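Local atomic coordinates of putative sugar kinase PH1459 (Pyrococcus horikoshii, PDB entry 3IH0), a protein that binds ATP and, as a member of the PfkB carbohydrate kinase family, probably phosphorylates a sugar, perhaps fructose. Residues Y235-L240 with V275-T280; I214-K219 with V229-S234; A158-L163 with I188-E193. One frame throughout, in Å; residues are numbered along the deposited sequence.

Contact 1: residues Y235-L240 with V275-T280. With ANP (phosphoaminophosphonic acid-adenylate ester), chain C.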
loop_
_atom_site.group_PDB
_atom_site.type_symbol
_atom_site.label_atom_id
_atom_site.label_comp_id
_atom_site.label_asym_id
_atom_site.label_seq_id
_atom_site.Cartn_x
_atom_site.Cartn_y
_atom_site.Cartn_z
ATOM N N TYR A 235 -31.526 2.906 19.995
ATOM C CA TYR A 235 -31.660 2.123 21.220
ATOM C C TYR A 235 -30.448 2.478 22.065
ATOM O O TYR A 235 -29.394 2.808 21.528
ATOM C CB TYR A 235 -31.652 0.620 20.904
ATOM C CG TYR A 235 -32.945 0.095 20.310
ATOM C CD1 TYR A 235 -32.949 -1.030 19.484
ATOM C CD2 TYR A 235 -34.167 0.716 20.578
ATOM C CE1 TYR A 235 -34.134 -1.518 18.934
ATOM C CE2 TYR A 235 -35.356 0.237 20.037
ATOM C CZ TYR A 235 -35.333 -0.877 19.214
ATOM O OH TYR A 235 -36.508 -1.338 18.664
ATOM N N ASN A 236 -30.589 2.418 23.383
ATOM C CA ASN A 236 -29.478 2.762 24.253
ATOM C C ASN A 236 -28.469 1.633 24.427
ATOM O O ASN A 236 -28.821 0.511 24.792
ATOM C CB ASN A 236 -30.002 3.214 25.621
ATOM C CG ASN A 236 -30.825 2.146 26.319
ATOM O OD1 ASN A 236 -31.777 1.607 25.751
ATOM N ND2 ASN A 236 -30.465 1.838 27.564
ATOM N N VAL A 237 -27.206 1.939 24.157
ATOM C CA VAL A 237 -26.143 0.958 24.299
ATOM C C VAL A 237 -24.820 1.657 24.604
ATOM O O VAL A 237 -24.648 2.841 24.308
ATOM C CB VAL A 237 -25.949 0.135 23.006
ATOM C CG1 VAL A 237 -27.225 -0.594 22.652
ATOM C CG2 VAL A 237 -25.528 1.046 21.873
ATOM N N ASN A 238 -23.899 0.922 25.217
ATOM C CA ASN A 238 -22.572 1.443 25.511
ATOM C C ASN A 238 -21.702 0.788 24.446
ATOM O O ASN A 238 -21.338 -0.381 24.545
ATOM C CB ASN A 238 -22.122 1.046 26.918
ATOM C CG ASN A 238 -22.915 1.762 28.004
ATOM O OD1 ASN A 238 -23.099 2.979 27.951
ATOM N ND2 ASN A 238 -23.381 1.010 28.994
ATOM N N PRO A 239 -21.383 1.540 23.391
ATOM C CA PRO A 239 -20.569 1.083 22.263
ATOM C C PRO A 239 -19.134 0.651 22.530
ATOM O O PRO A 239 -18.390 1.309 23.251
ATOM C CB PRO A 239 -20.642 2.259 21.295
ATOM C CG PRO A 239 -20.776 3.435 22.210
ATOM C CD PRO A 239 -21.786 2.946 23.206
ATOM N N LEU A 240 -18.760 -0.476 21.938
ATOM C CA LEU A 240 -17.408 -0.986 22.060
ATOM C C LEU A 240 -16.618 -0.461 20.869
ATOM O O LEU A 240 -15.438 -0.150 20.982
ATOM C CB LEU A 240 -17.400 -2.512 22.029
ATOM C CG LEU A 240 -16.006 -3.134 21.919
ATOM C CD1 LEU A 240 -15.176 -2.698 23.118
ATOM C CD2 LEU A 240 -16.105 -4.654 21.852
ATOM N N VAL A 275 -30.227 -3.924 14.678
ATOM C CA VAL A 275 -28.999 -4.429 14.066
ATOM C C VAL A 275 -27.836 -3.459 14.223
ATOM O O VAL A 275 -26.726 -3.867 14.563
ATOM C CB VAL A 275 -29.206 -4.746 12.573
ATOM C CG1 VAL A 275 -27.891 -5.211 11.955
ATOM C CG2 VAL A 275 -30.271 -5.831 12.421
ATOM N N ALA A 276 -28.096 -2.178 13.991
ATOM C CA ALA A 276 -27.064 -1.155 14.122
ATOM C C ALA A 276 -26.581 -1.063 15.566
ATOM O O ALA A 276 -25.375 -1.064 15.836
ATOM C CB ALA A 276 -27.609 0.195 13.674
ATOM N N ALA A 277 -27.532 -0.968 16.487
ATOM C CA ALA A 277 -27.221 -0.869 17.905
ATOM C C ALA A 277 -26.362 -2.031 18.384
ATOM O O ALA A 277 -25.378 -1.834 19.088
ATOM C CB ALA A 277 -28.500 -0.814 18.709
ATOM N N LEU A 278 -26.750 -3.243 18.008
ATOM C CA LEU A 278 -26.012 -4.429 18.414
ATOM C C LEU A 278 -24.636 -4.493 17.760
ATOM O O LEU A 278 -23.702 -5.064 18.322
ATOM C CB LEU A 278 -26.814 -5.687 18.072
ATOM C CG LEU A 278 -28.064 -5.903 18.935
ATOM C CD1 LEU A 278 -28.851 -7.092 18.415
ATOM C CD2 LEU A 278 -27.653 -6.133 20.391
ATOM N N SER A 279 -24.503 -3.888 16.584
ATOM C CA SER A 279 -23.229 -3.925 15.885
ATOM C C SER A 279 -22.156 -3.206 16.692
ATOM O O SER A 279 -20.976 -3.550 16.621
ATOM C CB SER A 279 -23.359 -3.287 14.494
ATOM O OG SER A 279 -23.464 -1.877 14.556
ATOM N N THR A 280 -22.573 -2.222 17.479
ATOM C CA THR A 280 -21.631 -1.457 18.281
ATOM C C THR A 280 -20.977 -2.321 19.361
ATOM O O THR A 280 -20.030 -1.893 20.012
ATOM C CB THR A 280 -22.313 -0.245 18.945
ATOM O OG1 THR A 280 -23.319 -0.701 19.852
ATOM C CG2 THR A 280 -22.960 0.642 17.892
HETATM P PG ANP C . -20.093 7.463 8.034
HETATM O O1G ANP C . -20.178 6.330 7.030
HETATM O O2G ANP C . -19.862 8.823 7.427
HETATM O O3G ANP C . -19.064 7.175 9.100
HETATM P PB ANP C . -23.005 6.543 8.547
HETATM O O1B ANP C . -24.290 7.329 8.535
HETATM O O2B ANP C . -22.667 5.677 7.397
HETATM N N3B ANP C . -21.618 7.570 8.856
HETATM P PA ANP C . -23.017 6.045 11.470
HETATM O O1A ANP C . -21.973 5.273 12.244
HETATM O O2A ANP C . -23.023 7.531 11.577
HETATM O O3A ANP C . -22.993 5.620 9.879
HETATM O "O5'" ANP C . -24.495 5.515 11.814
HETATM C "C5'" ANP C . -24.885 4.135 11.772
HETATM C "C4'" ANP C . -26.145 3.931 12.621
HETATM O "O4'" ANP C . -25.731 3.080 13.684
HETATM C "C3'" ANP C . -26.730 5.163 13.344
HETATM O "O3'" ANP C . -27.673 5.889 12.601
HETATM C "C2'" ANP C . -27.279 4.583 14.591
HETATM O "O2'" ANP C . -28.638 4.169 14.441
HETATM C "C1'" ANP C . -26.362 3.429 14.910
HETATM N N9 ANP C . -25.371 3.921 15.938
HETATM C C8 ANP C . -24.149 4.522 15.765
HETATM N N7 ANP C . -23.556 4.817 16.950
HETATM C C5 ANP C . -24.388 4.404 17.918
HETATM C C6 ANP C . -24.418 4.389 19.420
HETATM N N6 ANP C . -23.391 4.894 20.128
HETATM N N1 ANP C . -25.529 3.839 20.053
HETATM C C2 ANP C . -26.609 3.306 19.365
HETATM N N3 ANP C . -26.647 3.291 17.999
HETATM C C4 ANP C . -25.592 3.808 17.246
#

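Contact 2: residues I214-K219 with V229-S234. With ANP (phosphoaminophosphonic acid-adenylate ester), chain C.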
loop_
_atom_site.group_PDB
_atom_site.type_symbol
_atom_site.label_atom_id
_atom_site.label_comp_id
_atom_site.label_asym_id
_atom_site.label_seq_id
_atom_site.Cartn_x
_atom_site.Cartn_y
_atom_site.Cartn_z
ATOM N N ILE A 214 -31.759 8.745 6.295
ATOM C CA ILE A 214 -30.828 9.779 6.716
ATOM C C ILE A 214 -30.352 9.447 8.123
ATOM O O ILE A 214 -31.158 9.349 9.042
ATOM C CB ILE A 214 -31.510 11.165 6.733
ATOM C CG1 ILE A 214 -32.128 11.462 5.364
ATOM C CG2 ILE A 214 -30.510 12.229 7.110
ATOM C CD1 ILE A 214 -31.151 11.383 4.212
ATOM N N THR A 215 -29.046 9.264 8.295
ATOM C CA THR A 215 -28.527 8.936 9.617
ATOM C C THR A 215 -28.152 10.175 10.389
ATOM O O THR A 215 -27.756 11.180 9.807
ATOM C CB THR A 215 -27.299 8.034 9.544
ATOM O OG1 THR A 215 -26.357 8.583 8.613
ATOM C CG2 THR A 215 -27.706 6.636 9.135
ATOM N N LEU A 216 -28.272 10.076 11.710
ATOM C CA LEU A 216 -27.972 11.180 12.611
ATOM C C LEU A 216 -26.924 10.791 13.655
ATOM O O LEU A 216 -26.935 11.291 14.783
ATOM C CB LEU A 216 -29.263 11.626 13.302
ATOM C CG LEU A 216 -30.447 11.768 12.343
ATOM C CD1 LEU A 216 -31.727 11.996 13.124
ATOM C CD2 LEU A 216 -30.188 12.909 11.375
ATOM N N GLY A 217 -26.013 9.903 13.268
ATOM C CA GLY A 217 -24.976 9.464 14.181
ATOM C C GLY A 217 -25.547 8.670 15.340
ATOM O O GLY A 217 -26.537 7.953 15.185
ATOM N N PRO A 218 -24.945 8.785 16.527
ATOM C CA PRO A 218 -25.399 8.067 17.719
ATOM C C PRO A 218 -26.858 8.343 18.089
ATOM O O PRO A 218 -27.525 7.485 18.661
ATOM C CB PRO A 218 -24.434 8.547 18.795
ATOM C CG PRO A 218 -23.179 8.823 18.008
ATOM C CD PRO A 218 -23.720 9.547 16.811
ATOM N N LYS A 219 -27.340 9.539 17.756
ATOM C CA LYS A 219 -28.716 9.938 18.059
ATOM C C LYS A 219 -29.756 9.007 17.442
ATOM O O LYS A 219 -30.798 8.746 18.037
ATOM C CB LYS A 219 -28.982 11.360 17.566
ATOM C CG LYS A 219 -28.107 12.443 18.170
ATOM C CD LYS A 219 -28.515 13.817 17.644
ATOM C CE LYS A 219 -28.386 13.916 16.124
ATOM N NZ LYS A 219 -28.907 15.209 15.591
ATOM N N VAL A 229 -42.392 11.009 6.872
ATOM C CA VAL A 229 -41.154 11.058 7.655
ATOM C C VAL A 229 -41.238 10.410 9.048
ATOM O O VAL A 229 -42.018 10.848 9.916
ATOM C CB VAL A 229 -40.676 12.517 7.836
ATOM C CG1 VAL A 229 -39.428 12.590 8.678
ATOM C CG2 VAL A 229 -40.418 13.152 6.465
ATOM N N VAL A 230 -40.451 9.347 9.241
ATOM C CA VAL A 230 -40.389 8.619 10.504
ATOM C C VAL A 230 -39.033 8.808 11.184
ATOM O O VAL A 230 -37.979 8.636 10.568
ATOM C CB VAL A 230 -40.595 7.121 10.299
ATOM C CG1 VAL A 230 -40.329 6.390 11.605
ATOM C CG2 VAL A 230 -42.005 6.865 9.828
ATOM N N ASP A 231 -39.069 9.170 12.460
ATOM C CA ASP A 231 -37.853 9.353 13.234
ATOM C C ASP A 231 -37.672 8.175 14.177
ATOM O O ASP A 231 -38.542 7.872 14.991
ATOM C CB ASP A 231 -37.913 10.661 14.021
ATOM C CG ASP A 231 -37.187 11.784 13.321
ATOM O OD1 ASP A 231 -35.971 11.938 13.555
ATOM O OD2 ASP A 231 -37.822 12.502 12.524
ATOM N N VAL A 232 -36.535 7.502 14.048
ATOM C CA VAL A 232 -36.227 6.349 14.876
ATOM C C VAL A 232 -35.076 6.680 15.816
ATOM O O VAL A 232 -33.920 6.722 15.396
ATOM C CB VAL A 232 -35.821 5.133 14.000
ATOM C CG1 VAL A 232 -35.516 3.935 14.875
ATOM C CG2 VAL A 232 -36.925 4.804 13.024
ATOM N N PRO A 233 -35.372 6.952 17.098
ATOM C CA PRO A 233 -34.298 7.268 18.046
ATOM C C PRO A 233 -33.533 5.979 18.342
ATOM O O PRO A 233 -34.136 4.919 18.508
ATOM C CB PRO A 233 -35.057 7.793 19.258
ATOM C CG PRO A 233 -36.320 7.006 19.213
ATOM C CD PRO A 233 -36.690 7.055 17.748
ATOM N N SER A 234 -32.209 6.069 18.408
ATOM C CA SER A 234 -31.381 4.892 18.642
ATOM C C SER A 234 -31.590 4.236 19.994
ATOM O O SER A 234 -31.802 4.916 21.008
ATOM C CB SER A 234 -29.905 5.250 18.500
ATOM O OG SER A 234 -29.518 6.136 19.530
HETATM P PG ANP C . -20.093 7.463 8.034
HETATM O O1G ANP C . -20.178 6.330 7.030
HETATM O O2G ANP C . -19.862 8.823 7.427
HETATM O O3G ANP C . -19.064 7.175 9.100
HETATM P PB ANP C . -23.005 6.543 8.547
HETATM O O1B ANP C . -24.290 7.329 8.535
HETATM O O2B ANP C . -22.667 5.677 7.397
HETATM N N3B ANP C . -21.618 7.570 8.856
HETATM P PA ANP C . -23.017 6.045 11.470
HETATM O O1A ANP C . -21.973 5.273 12.244
HETATM O O2A ANP C . -23.023 7.531 11.577
HETATM O O3A ANP C . -22.993 5.620 9.879
HETATM O "O5'" ANP C . -24.495 5.515 11.814
HETATM C "C5'" ANP C . -24.885 4.135 11.772
HETATM C "C4'" ANP C . -26.145 3.931 12.621
HETATM O "O4'" ANP C . -25.731 3.080 13.684
HETATM C "C3'" ANP C . -26.730 5.163 13.344
HETATM O "O3'" ANP C . -27.673 5.889 12.601
HETATM C "C2'" ANP C . -27.279 4.583 14.591
HETATM O "O2'" ANP C . -28.638 4.169 14.441
HETATM C "C1'" ANP C . -26.362 3.429 14.910
HETATM N N9 ANP C . -25.371 3.921 15.938
HETATM C C8 ANP C . -24.149 4.522 15.765
HETATM N N7 ANP C . -23.556 4.817 16.950
HETATM C C5 ANP C . -24.388 4.404 17.918
HETATM C C6 ANP C . -24.418 4.389 19.420
HETATM N N6 ANP C . -23.391 4.894 20.128
HETATM N N1 ANP C . -25.529 3.839 20.053
HETATM C C2 ANP C . -26.609 3.306 19.365
HETATM N N3 ANP C . -26.647 3.291 17.999
HETATM C C4 ANP C . -25.592 3.808 17.246
#

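Contact 3: residues A158-L163 with I188-E193. With ANP (phosphoaminophosphonic acid-adenylate ester), chain C.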
loop_
_atom_site.group_PDB
_atom_site.type_symbol
_atom_site.label_atom_id
_atom_site.label_comp_id
_atom_site.label_asym_id
_atom_site.label_seq_id
_atom_site.Cartn_x
_atom_site.Cartn_y
_atom_site.Cartn_z
ATOM N N ALA A 158 -29.621 0.405 -4.575
ATOM C CA ALA A 158 -29.340 1.104 -3.317
ATOM C C ALA A 158 -28.018 1.860 -3.394
ATOM O O ALA A 158 -27.026 1.337 -3.897
ATOM C CB ALA A 158 -29.299 0.115 -2.165
ATOM N N PHE A 159 -27.997 3.078 -2.870
ATOM C CA PHE A 159 -26.790 3.880 -2.941
ATOM C C PHE A 159 -26.463 4.585 -1.634
ATOM O O PHE A 159 -27.248 5.385 -1.148
ATOM C CB PHE A 159 -26.948 4.916 -4.051
ATOM C CG PHE A 159 -25.744 5.797 -4.244
ATOM C CD1 PHE A 159 -24.552 5.268 -4.728
ATOM C CD2 PHE A 159 -25.815 7.162 -3.979
ATOM C CE1 PHE A 159 -23.434 6.087 -4.950
ATOM C CE2 PHE A 159 -24.709 7.996 -4.192
ATOM C CZ PHE A 159 -23.513 7.453 -4.684
ATOM N N ASP A 160 -25.293 4.286 -1.073
ATOM C CA ASP A 160 -24.841 4.917 0.161
ATOM C C ASP A 160 -23.880 6.032 -0.241
ATOM O O ASP A 160 -22.743 5.771 -0.633
ATOM C CB ASP A 160 -24.114 3.905 1.049
ATOM C CG ASP A 160 -23.828 4.448 2.442
ATOM O OD1 ASP A 160 -23.654 5.676 2.574
ATOM O OD2 ASP A 160 -23.763 3.649 3.402
ATOM N N VAL A 161 -24.345 7.269 -0.143
ATOM C CA VAL A 161 -23.539 8.419 -0.517
ATOM C C VAL A 161 -22.088 8.327 -0.061
ATOM O O VAL A 161 -21.193 8.715 -0.804
ATOM C CB VAL A 161 -24.158 9.711 0.021
ATOM C CG1 VAL A 161 -23.311 10.894 -0.377
ATOM C CG2 VAL A 161 -25.562 9.878 -0.537
ATOM N N ASN A 162 -21.860 7.830 1.156
ATOM C CA ASN A 162 -20.513 7.654 1.715
ATOM C C ASN A 162 -19.503 8.651 1.130
ATOM O O ASN A 162 -18.520 8.265 0.498
ATOM C CB ASN A 162 -20.063 6.212 1.450
ATOM C CG ASN A 162 -18.836 5.825 2.245
ATOM O OD1 ASN A 162 -18.650 6.266 3.379
ATOM N ND2 ASN A 162 -18.002 4.971 1.662
ATOM N N LEU A 163 -19.752 9.934 1.374
ATOM C CA LEU A 163 -18.929 11.010 0.832
ATOM C C LEU A 163 -17.537 11.173 1.428
ATOM O O LEU A 163 -17.388 11.374 2.629
ATOM C CB LEU A 163 -19.697 12.333 0.955
ATOM C CG LEU A 163 -19.184 13.550 0.178
ATOM C CD1 LEU A 163 -18.970 13.171 -1.285
ATOM C CD2 LEU A 163 -20.188 14.692 0.287
ATOM N N ILE A 188 -33.215 3.300 -3.462
ATOM C CA ILE A 188 -32.919 3.425 -2.039
ATOM C C ILE A 188 -31.641 4.238 -1.866
ATOM O O ILE A 188 -30.597 3.876 -2.408
ATOM C CB ILE A 188 -32.708 2.036 -1.404
ATOM C CG1 ILE A 188 -33.931 1.154 -1.668
ATOM C CG2 ILE A 188 -32.468 2.173 0.091
ATOM C CD1 ILE A 188 -33.669 -0.329 -1.493
ATOM N N VAL A 189 -31.730 5.332 -1.119
ATOM C CA VAL A 189 -30.572 6.184 -0.871
ATOM C C VAL A 189 -30.332 6.321 0.627
ATOM O O VAL A 189 -31.265 6.517 1.397
ATOM C CB VAL A 189 -30.768 7.591 -1.479
ATOM C CG1 VAL A 189 -29.672 8.526 -1.001
ATOM C CG2 VAL A 189 -30.756 7.503 -2.993
ATOM N N LYS A 190 -29.071 6.206 1.026
ATOM C CA LYS A 190 -28.675 6.307 2.426
ATOM C C LYS A 190 -27.605 7.390 2.553
ATOM O O LYS A 190 -26.659 7.435 1.759
ATOM C CB LYS A 190 -28.141 4.947 2.900
ATOM C CG LYS A 190 -27.393 4.979 4.216
ATOM C CD LYS A 190 -26.819 3.616 4.540
ATOM C CE LYS A 190 -25.890 3.667 5.745
ATOM N NZ LYS A 190 -24.747 4.611 5.551
ATOM N N ALA A 191 -27.752 8.262 3.542
ATOM C CA ALA A 191 -26.793 9.338 3.730
ATOM C C ALA A 191 -26.887 9.890 5.138
ATOM O O ALA A 191 -27.903 9.711 5.807
ATOM C CB ALA A 191 -27.059 10.447 2.719
ATOM N N SER A 192 -25.828 10.555 5.588
ATOM C CA SER A 192 -25.824 11.149 6.916
ATOM C C SER A 192 -26.352 12.567 6.759
ATOM O O SER A 192 -26.338 13.116 5.654
ATOM C CB SER A 192 -24.409 11.204 7.482
ATOM O OG SER A 192 -23.607 12.095 6.730
ATOM N N GLU A 193 -26.818 13.166 7.849
ATOM C CA GLU A 193 -27.342 14.518 7.764
ATOM C C GLU A 193 -26.288 15.500 7.275
ATOM O O GLU A 193 -26.617 16.466 6.597
ATOM C CB GLU A 193 -27.909 14.971 9.110
ATOM C CG GLU A 193 -26.942 14.964 10.272
ATOM C CD GLU A 193 -27.632 15.328 11.583
ATOM O OE1 GLU A 193 -28.302 16.386 11.633
ATOM O OE2 GLU A 193 -27.507 14.562 12.564
HETATM P PG ANP C . -20.093 7.463 8.034
HETATM O O1G ANP C . -20.178 6.330 7.030
HETATM O O2G ANP C . -19.862 8.823 7.427
HETATM O O3G ANP C . -19.064 7.175 9.100
HETATM P PB ANP C . -23.005 6.543 8.547
HETATM O O1B ANP C . -24.290 7.329 8.535
HETATM O O2B ANP C . -22.667 5.677 7.397
HETATM N N3B ANP C . -21.618 7.570 8.856
HETATM P PA ANP C . -23.017 6.045 11.470
HETATM O O1A ANP C . -21.973 5.273 12.244
HETATM O O2A ANP C . -23.023 7.531 11.577
HETATM O O3A ANP C . -22.993 5.620 9.879
HETATM O "O5'" ANP C . -24.495 5.515 11.814
HETATM C "C5'" ANP C . -24.885 4.135 11.772
HETATM C "C4'" ANP C . -26.145 3.931 12.621
HETATM O "O4'" ANP C . -25.731 3.080 13.684
HETATM C "C3'" ANP C . -26.730 5.163 13.344
HETATM O "O3'" ANP C . -27.673 5.889 12.601
HETATM C "C2'" ANP C . -27.279 4.583 14.591
HETATM O "O2'" ANP C . -28.638 4.169 14.441
HETATM C "C1'" ANP C . -26.362 3.429 14.910
HETATM N N9 ANP C . -25.371 3.921 15.938
HETATM C C8 ANP C . -24.149 4.522 15.765
HETATM N N7 ANP C . -23.556 4.817 16.950
HETATM C C5 ANP C . -24.388 4.404 17.918
HETATM C C6 ANP C . -24.418 4.389 19.420
HETATM N N6 ANP C . -23.391 4.894 20.128
HETATM N N1 ANP C . -25.529 3.839 20.053
HETATM C C2 ANP C . -26.609 3.306 19.365
HETATM N N3 ANP C . -26.647 3.291 17.999
HETATM C C4 ANP C . -25.592 3.808 17.246
#

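Contact 1: residues Y235-L240 with V275-T280
Thr280, in segment 275-280, packs against Val237 and Pro239 of the loop 235-240, and each atom of its short side chain has its own neighbours. CB rests against Pro239 CB at 3.8 Å. A chi1 of 63° turns OG1 back to the carbonyl O of Ala277, to which it donates, at a modelled separation too short to trust; Val237 CG2 packs against the same OG1 at 3.5 Å. The methyl CG2 goes the other way, under the adenine face, 4.0 Å from C5 of ANP. A branched threonine suits a place that must serve loop and base together. Its carbonyl works too: Leu240 N donates to Thr280 O (2.7 Å), tying down the loop's end. One turn earlier Ala277 presents only a methyl, small enough for Tyr235 CB and Val237 CG1 both to approach at 4.1 Å. Val237 CG2 also reaches N1 of ANP at 3.3 Å, coming from the adenine face on which Thr280 lies. Pro239 CG sits near the exocyclic N6, and Ala276 CB packs under the ribose at O4'. Loop 235-240 and segment 275-280 thus form one wall of the adenine pocket in the ATP site of this PfkB-family kinase.

Contact 2: residues I214-K219 with V229-S234
Ser234 N donates an almost straight bond to Lys219 O (3.0 Å, N-H...O 177°), joining the residue just after strand 228-233 to the 3-10 turn at 218-219. The two segments belong to the beta-meander formed by strands 211-215, 220-225 and 228-233 at one edge of the main sheet. The middle strand separates the outer two, so the segments meet mainly at 218-219 and Ser234, beyond the ends of their strands. Ser234 is the principal side chain in this contact. With OG placed between its backbone N and carbonyl carbon (chi1 66°), the hydroxyl donates to Pro218 O at 2.6 Å, nearly in line with the carbonyl bond. Two successive carbonyls are thereby held by one residue, and a serine is short enough to do it while its CB stays 3.8 Å from N3 of ANP. Farther down, Leu216 CD1 only grazes Asp231 OD1; the other oxygen, OD2, makes a long, weak ion pair with Arg222. Gly217 takes a positive phi, and a CB there would run into Pro218 CD; its carbonyl oxygen lies against the ribose at C3'. Thr215, an ATP-binding residue, donates from OG1 to O1B of ANP, although the modelled separation is so short that its exact value is doubtful. Rigid Pro218 follows Gly217 and brings its CA over the adenine, 3.8 Å from C5 of ANP.

Contact 3: residues A158-L163 with I188-E193
Ile188 opens the parallel pairing with Ala158: its O accepts from Phe159 N (2.8 Å), and its CB packs on Ala158 CB at 4.0 Å, where a bare methyl lets the larger isoleucine sit close. Val189 turns to the other face with Phe159, whose ring leans away from it toward helix 172-185. Lys190 N then donates to Phe159 O (3.0 Å), while Lys190 O accepts from Val161 N. Strands 156-160 and 188-192 run within 12° of parallel, the two strands of a beta-alpha-beta crossover through helix 172-185 in the Rossmann-like sheet of the ribokinase fold. The Lys190 side chain is extended as far as CE, and the bend at its last torsion (chi4 -58°) swings NZ to Asp160 OD2. There it forms a salt bridge of 2.6 Å on the syn side of the carboxylate, 34° out of its plane. The same NZ donates to O2B of ANP at 3.0 Å. OD2 and O2B approach it from directions about a tetrahedral angle apart, as its N-H bonds allow, and the carboxylate is a second-shell partner of the phosphate. The other oxygen, OD1, accepts from Asn162 N in an Asx turn. Replacing Asp160 with an alanine would probably leave the Lys190 amine without its carboxylate partner and freer to turn away from O2B, and leave Asn162 N without its acceptor in the turn. Ala191 CB meets Val161 CG2 at 3.6 Å. Ser192, last of the strand, N-caps helix 193-199 with its hydroxyl.

How the contacts relate
Along the chain contact 3 comes first, then contact 2, then contact 1, with none overlapping another. Contacts 3 and 2 lie on the same nine-stranded sheet, centres about 14 Å apart, where strands 188-192 and 211-215 are neighbours, probably hydrogen-bonded from Thr215 N to Ala191 O. Contact 1 sets the loop after strand 228-233 against helix 265-279, its centre about 13 Å from that of contact 2 and about 20 Å from that of contact 3, which it does not touch. All three meet the one nucleotide: contact 3 at the phosphates, contact 2 from the phosphates to the base, contact 1 at the ribose and adenine. Pro218 of contact 2 and Thr280 of contact 1 lie on opposite faces of the adenine, so two parts of the chain distant in sequence sandwich the base.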